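Local coordinates for Cif (Cell cycle inhibiting factor) (Escherichia coli, PDB 3EFY), which is the C-terminal part of an effector that deamidates a glutamine of host NEDD8, blocking cullin-RING ubiquitin ligases and inhibiting the host cell cycle, at residues Leu37-Leu42 with Asn118-Met123; Leu57-Gly62 with His66-Asp71. All blocks are in the same frame, centred on the assembly; numbering follows the deposited sequence.

Contact 1. Residues Leu37-Leu42 with Asn118-Met123; sequences LSLEQL and NYFSCM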
loop_
_atom_site.group_PDB
_atom_site.type_symbol
_atom_site.label_atom_id
_atom_site.label_comp_id
_atom_site.label_asym_id
_atom_site.label_seq_id
_atom_site.Cartn_x
_atom_site.Cartn_y
_atom_site.Cartn_z
ATOM N N LEU A 37 20.368 1.494 9.939
ATOM C CA LEU A 37 21.701 2.039 9.888
ATOM C C LEU A 37 21.837 3.192 10.898
ATOM O O LEU A 37 20.901 3.999 11.092
ATOM C CB LEU A 37 22.004 2.655 8.503
ATOM C CG LEU A 37 22.089 1.721 7.284
ATOM C CD1 LEU A 37 20.789 1.161 6.875
ATOM C CD2 LEU A 37 22.717 2.531 6.140
ATOM N N SER A 38 23.010 3.275 11.478
ATOM C CA SER A 38 23.443 4.444 12.235
ATOM C C SER A 38 23.851 5.532 11.274
ATOM O O SER A 38 24.065 5.303 10.097
ATOM C CB SER A 38 24.625 4.117 13.154
ATOM O OG SER A 38 25.738 3.721 12.363
ATOM N N LEU A 39 24.023 6.732 11.784
ATOM C CA LEU A 39 24.551 7.800 10.942
ATOM C C LEU A 39 25.929 7.475 10.381
ATOM O O LEU A 39 26.181 7.701 9.206
ATOM C CB LEU A 39 24.658 9.099 11.746
ATOM C CG LEU A 39 25.106 10.309 10.950
ATOM C CD1 LEU A 39 24.311 10.618 9.639
ATOM C CD2 LEU A 39 25.091 11.525 11.914
ATOM N N GLU A 40 26.805 6.910 11.189
ATOM C CA GLU A 40 28.143 6.579 10.694
ATOM C C GLU A 40 28.057 5.583 9.558
ATOM O O GLU A 40 28.738 5.729 8.540
ATOM C CB GLU A 40 29.008 6.058 11.833
ATOM C CG GLU A 40 30.253 5.278 11.488
ATOM C CD GLU A 40 30.746 4.512 12.731
ATOM O OE1 GLU A 40 30.510 3.277 12.840
ATOM O OE2 GLU A 40 31.299 5.178 13.623
ATOM N N GLN A 41 27.212 4.575 9.718
ATOM C CA GLN A 41 26.972 3.619 8.672
ATOM C C GLN A 41 26.425 4.254 7.380
ATOM O O GLN A 41 26.840 3.955 6.259
ATOM C CB GLN A 41 25.980 2.593 9.209
ATOM C CG GLN A 41 26.101 1.281 8.710
ATOM C CD GLN A 41 25.245 0.275 9.527
ATOM O OE1 GLN A 41 24.583 0.613 10.536
ATOM N NE2 GLN A 41 25.281 -0.963 9.084
ATOM N N LEU A 42 25.431 5.130 7.521
ATOM C CA LEU A 42 24.859 5.804 6.399
ATOM C C LEU A 42 25.941 6.657 5.678
ATOM O O LEU A 42 26.029 6.638 4.461
ATOM C CB LEU A 42 23.710 6.749 6.858
ATOM C CG LEU A 42 23.174 7.615 5.705
ATOM C CD1 LEU A 42 22.483 6.762 4.624
ATOM C CD2 LEU A 42 22.230 8.691 6.215
ATOM N N ASN A 118 24.588 17.431 5.600
ATOM C CA ASN A 118 25.199 18.403 6.481
ATOM C C ASN A 118 24.288 18.632 7.677
ATOM O O ASN A 118 24.760 18.692 8.815
ATOM C CB ASN A 118 25.425 19.720 5.763
ATOM C CG ASN A 118 26.013 20.801 6.696
ATOM O OD1 ASN A 118 25.321 21.747 7.102
ATOM N ND2 ASN A 118 27.287 20.639 7.067
ATOM N N TYR A 119 22.984 18.713 7.428
ATOM C CA TYR A 119 22.010 18.834 8.531
ATOM C C TYR A 119 22.135 17.664 9.526
ATOM O O TYR A 119 22.196 17.860 10.751
ATOM C CB TYR A 119 20.531 19.016 7.996
ATOM C CG TYR A 119 19.522 18.676 9.033
ATOM C CD1 TYR A 119 19.260 19.547 10.085
ATOM C CD2 TYR A 119 18.936 17.402 9.071
ATOM C CE1 TYR A 119 18.422 19.196 11.103
ATOM C CE2 TYR A 119 18.068 17.048 10.075
ATOM C CZ TYR A 119 17.811 17.948 11.092
ATOM O OH TYR A 119 17.006 17.616 12.129
ATOM N N PHE A 120 22.180 16.415 9.031
ATOM C CA PHE A 120 22.312 15.267 9.926
ATOM C C PHE A 120 23.559 15.422 10.799
ATOM O O PHE A 120 23.543 15.186 12.023
ATOM C CB PHE A 120 22.463 13.934 9.151
ATOM C CG PHE A 120 21.296 13.551 8.273
ATOM C CD1 PHE A 120 20.010 13.889 8.555
ATOM C CD2 PHE A 120 21.529 12.766 7.156
ATOM C CE1 PHE A 120 19.006 13.527 7.723
ATOM C CE2 PHE A 120 20.542 12.375 6.356
ATOM C CZ PHE A 120 19.270 12.745 6.608
ATOM N N SER A 121 24.647 15.826 10.154
ATOM C CA SER A 121 25.913 15.974 10.855
ATOM C C SER A 121 25.829 17.045 11.955
ATOM O O SER A 121 26.217 16.804 13.084
ATOM C CB SER A 121 27.037 16.295 9.874
ATOM O OG SER A 121 28.252 16.311 10.604
ATOM N N CYS A 122 25.287 18.200 11.619
ATOM C CA CYS A 122 25.107 19.281 12.606
ATOM C C CYS A 122 24.199 18.871 13.764
ATOM O O CYS A 122 24.562 19.035 14.921
ATOM C CB CYS A 122 24.539 20.529 11.940
ATOM S SG CYS A 122 25.664 21.324 10.800
ATOM N N MET A 123 23.022 18.312 13.472
ATOM C CA MET A 123 22.093 17.915 14.518
ATOM C C MET A 123 22.671 16.821 15.413
ATOM O O MET A 123 22.458 16.815 16.628
ATOM C CB MET A 123 20.751 17.495 13.897
ATOM C CG MET A 123 19.664 17.094 14.827
ATOM S SD MET A 123 19.078 18.536 15.796
ATOM C CE MET A 123 19.346 19.790 14.594
#

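Contact 2. Residues Leu57-Gly62 with His66-Asp71; sequences LRVNDG and HAYIVD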
loop_
_atom_site.group_PDB
_atom_site.type_symbol
_atom_site.label_atom_id
_atom_site.label_comp_id
_atom_site.label_asym_id
_atom_site.label_seq_id
_atom_site.Cartn_x
_atom_site.Cartn_y
_atom_site.Cartn_z
ATOM N N LEU A 57 15.650 6.596 1.393
ATOM C CA LEU A 57 16.155 6.656 2.730
ATOM C C LEU A 57 15.054 7.080 3.682
ATOM O O LEU A 57 14.500 8.212 3.557
ATOM C CB LEU A 57 17.310 7.641 2.807
ATOM C CG LEU A 57 17.979 7.901 4.126
ATOM C CD1 LEU A 57 18.832 6.680 4.579
ATOM C CD2 LEU A 57 18.903 9.139 4.005
ATOM N N ARG A 58 14.724 6.183 4.631
ATOM C CA ARG A 58 13.773 6.552 5.695
ATOM C C ARG A 58 14.541 7.074 6.889
ATOM O O ARG A 58 15.464 6.417 7.370
ATOM C CB ARG A 58 12.912 5.359 6.127
ATOM C CG ARG A 58 11.790 5.803 7.061
ATOM C CD ARG A 58 11.217 4.604 7.767
ATOM N NE ARG A 58 10.029 4.921 8.566
ATOM C CZ ARG A 58 10.024 5.601 9.713
ATOM N NH1 ARG A 58 11.137 6.093 10.223
ATOM N NH2 ARG A 58 8.870 5.809 10.349
ATOM N N VAL A 59 14.228 8.294 7.327
ATOM C CA VAL A 59 14.881 8.934 8.428
ATOM C C VAL A 59 14.000 9.023 9.667
ATOM O O VAL A 59 12.916 9.583 9.615
ATOM C CB VAL A 59 15.276 10.405 8.091
ATOM C CG1 VAL A 59 16.120 10.995 9.222
ATOM C CG2 VAL A 59 16.023 10.444 6.705
ATOM N N ASN A 60 14.512 8.495 10.763
ATOM C CA ASN A 60 13.880 8.628 12.100
ATOM C C ASN A 60 14.784 9.600 12.846
ATOM O O ASN A 60 15.901 9.263 13.257
ATOM C CB ASN A 60 13.816 7.235 12.756
ATOM C CG ASN A 60 12.552 6.967 13.505
ATOM O OD1 ASN A 60 12.652 6.404 14.630
ATOM N ND2 ASN A 60 11.359 7.245 12.945
ATOM N N ASP A 61 14.357 10.865 12.885
ATOM C CA ASP A 61 15.135 11.954 13.424
ATOM C C ASP A 61 14.675 12.245 14.852
ATOM O O ASP A 61 13.721 12.956 15.067
ATOM C CB ASP A 61 14.954 13.155 12.477
ATOM C CG ASP A 61 15.808 14.355 12.788
ATOM O OD1 ASP A 61 16.265 14.535 13.930
ATOM O OD2 ASP A 61 15.986 15.168 11.817
ATOM N N GLY A 62 15.448 11.700 15.805
ATOM C CA GLY A 62 15.087 11.743 17.218
ATOM C C GLY A 62 15.192 13.159 17.761
ATOM O O GLY A 62 14.343 13.595 18.570
ATOM N N HIS A 66 10.961 13.774 14.427
ATOM C CA HIS A 66 10.288 13.824 13.172
ATOM C C HIS A 66 10.800 12.653 12.286
ATOM O O HIS A 66 11.889 12.180 12.516
ATOM C CB HIS A 66 10.655 15.161 12.532
ATOM C CG HIS A 66 9.900 15.443 11.288
ATOM N ND1 HIS A 66 8.590 15.049 11.130
ATOM C CD2 HIS A 66 10.248 16.096 10.145
ATOM C CE1 HIS A 66 8.202 15.382 9.913
ATOM N NE2 HIS A 66 9.163 16.066 9.316
ATOM N N ALA A 67 9.941 12.120 11.454
ATOM C CA ALA A 67 10.344 11.114 10.448
ATOM C C ALA A 67 10.008 11.597 9.048
ATOM O O ALA A 67 9.026 12.304 8.831
ATOM C CB ALA A 67 9.641 9.770 10.720
ATOM N N TYR A 68 10.797 11.170 8.052
ATOM C CA TYR A 68 10.635 11.689 6.699
ATOM C C TYR A 68 11.451 10.838 5.718
ATOM O O TYR A 68 12.243 10.018 6.157
ATOM C CB TYR A 68 11.042 13.180 6.621
ATOM C CG TYR A 68 12.308 13.541 7.284
ATOM C CD1 TYR A 68 13.526 13.520 6.594
ATOM C CD2 TYR A 68 12.391 13.864 8.658
ATOM C CE1 TYR A 68 14.720 13.876 7.227
ATOM C CE2 TYR A 68 13.553 14.150 9.256
ATOM C CZ TYR A 68 14.750 14.153 8.572
ATOM O OH TYR A 68 15.914 14.498 9.234
ATOM N N ILE A 69 11.249 11.069 4.429
ATOM C CA ILE A 69 11.863 10.240 3.348
ATOM C C ILE A 69 12.787 11.126 2.521
ATOM O O ILE A 69 12.395 12.235 2.154
ATOM C CB ILE A 69 10.816 9.667 2.452
ATOM C CG1 ILE A 69 9.774 8.790 3.192
ATOM C CG2 ILE A 69 11.494 8.837 1.337
ATOM C CD1 ILE A 69 10.395 7.672 4.006
ATOM N N VAL A 70 13.980 10.623 2.181
ATOM C CA VAL A 70 14.879 11.267 1.216
ATOM C C VAL A 70 15.007 10.305 0.039
ATOM O O VAL A 70 15.352 9.122 0.218
ATOM C CB VAL A 70 16.196 11.560 1.814
ATOM C CG1 VAL A 70 17.138 12.213 0.745
ATOM C CG2 VAL A 70 16.056 12.501 3.013
ATOM N N ASP A 71 14.614 10.809 -1.128
ATOM C CA ASP A 71 14.590 10.047 -2.394
ATOM C C ASP A 71 15.873 10.507 -3.122
ATOM O O ASP A 71 16.037 11.724 -3.391
ATOM C CB ASP A 71 13.298 10.373 -3.129
ATOM C CG ASP A 71 13.188 9.760 -4.532
ATOM O OD1 ASP A 71 14.142 9.083 -4.975
ATOM O OD2 ASP A 71 12.124 9.945 -5.179
#

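Contact 1. Residues Leu37-Leu42 with Asn118-Met123
Leu-39 and Leu-42, one turn apart on the first part of helix 39-47, close on Phe-120 of helix 113-124, and the side-chain contact between these two segments is apolar. CD1 of Leu-39 touches CB of Phe-120 at 3.8 Å, at the root of the aromatic side chain, while CD2 of Leu-42 meets the ring further out, 4.1 Å from CE2 of Phe-120. Phe-120 holds its ring beside its own backbone N (chi1 -62°), and in this position the ring leaves its helix toward Leu-42, whose side chain it crosses at about a right angle. Branched leucines suit these places because each can offer one methyl to the phenylalanine.

No hydrogen bond crosses between the two segments. Within 37-42, Ser-38 is the N-cap of helix 39-47 and forms a capping box with Gln-41: Gln-41 N donates to Ser-38 OG at 3.1 Å, and Ser-38 N returns a bond to Gln-41 OE1 at 3.2 Å. Serine's short hydroxyl takes the amide of Gln-41, and glutamine's longer arm reaches back to that of Ser-38, just where Leu-39 begins its approach.

Phe-161 of strand 159-166 touches both leucines and packs edge-to-face with Phe-120. With just 134 Å² buried and no polar bond between the segments, the chemistry implies association by the hydrophobic effect, through a small patch of a larger aromatic core.

Contact 2. Residues Leu57-Gly62 with His66-Asp71
Val-59 fits beneath the ring of Tyr-68, and this pairing gives the hairpin of strands 54-61 and 66-72 its relief on the face that also carries Leu-57, Asp-61, His-66 and Val-70. Tyr-68 sets CG between its backbone N and carbonyl carbon (chi1 46°), folding the ring over the neighbouring strand. Val-59 CB then lies 3.9 Å from the ring centroid in a CH-pi contact. A beta-branched valine suits the place: CB sits over the face, and the two methyls spread along and beyond the CE1-CZ rim, CG1 coming 3.5 Å from Tyr-68 CZ. CG2 also reaches Val-70 CG2, extending the apolar surface toward Leu-57.

Beyond the ring, Tyr-68 OH donates to Asp-61 OD2 over 2.7 Å. The carboxylate is met on its anti side, its plane turned 57° from that of the ring.

On the other face, Ile-69 extends CD1 against the straight chain of Arg-58, 3.8 Å from CG of Arg-58. The methyl of Ala-67 meets the guanidinium obliquely, its CB 4.0 Å from NH1 of Arg-58; alanine is small enough to let the long arginine pass. Arg-58 NE donates a hydrogen bond to Asn-15 OD1 of helix 10-22.

Six backbone bonds join the antiparallel strands. The active-site residue His-66 bonds through NE2 to Gln-86 OE1. Asp-61 OD1 accepts from Leu-64 N, and OD2 also from Tyr-119 OH of helix 113-124; with Tyr-68, three donors would probably stabilise the buried charge, and the Asp-61/His-66 backbone pair, bonded both ways, would hold the strand end at His-66 in place.

Contact 2 lies near the centre of the chain, in the middle of the five-stranded antiparallel sheet, and contact 1 lies toward the periphery, their centres 11 Å apart. Along the sequence contact 2 is nested within the loop that contact 1 closes: helix 39-47 leads into strand 54-61, the hairpin follows, and helix 113-124 comes later. The two meet directly: Phe-120 packs against Tyr-68, and Leu-42 CD1 touches Leu-57 CD1 at 3.7 Å. Both helices therefore cover one face of the hairpin. The active-site residues Cys-10, starting helix 10-22, His-66 on the sheet and Gln-86 form an arrangement consistent with the papain-like (clan CA) fold of the Cif family.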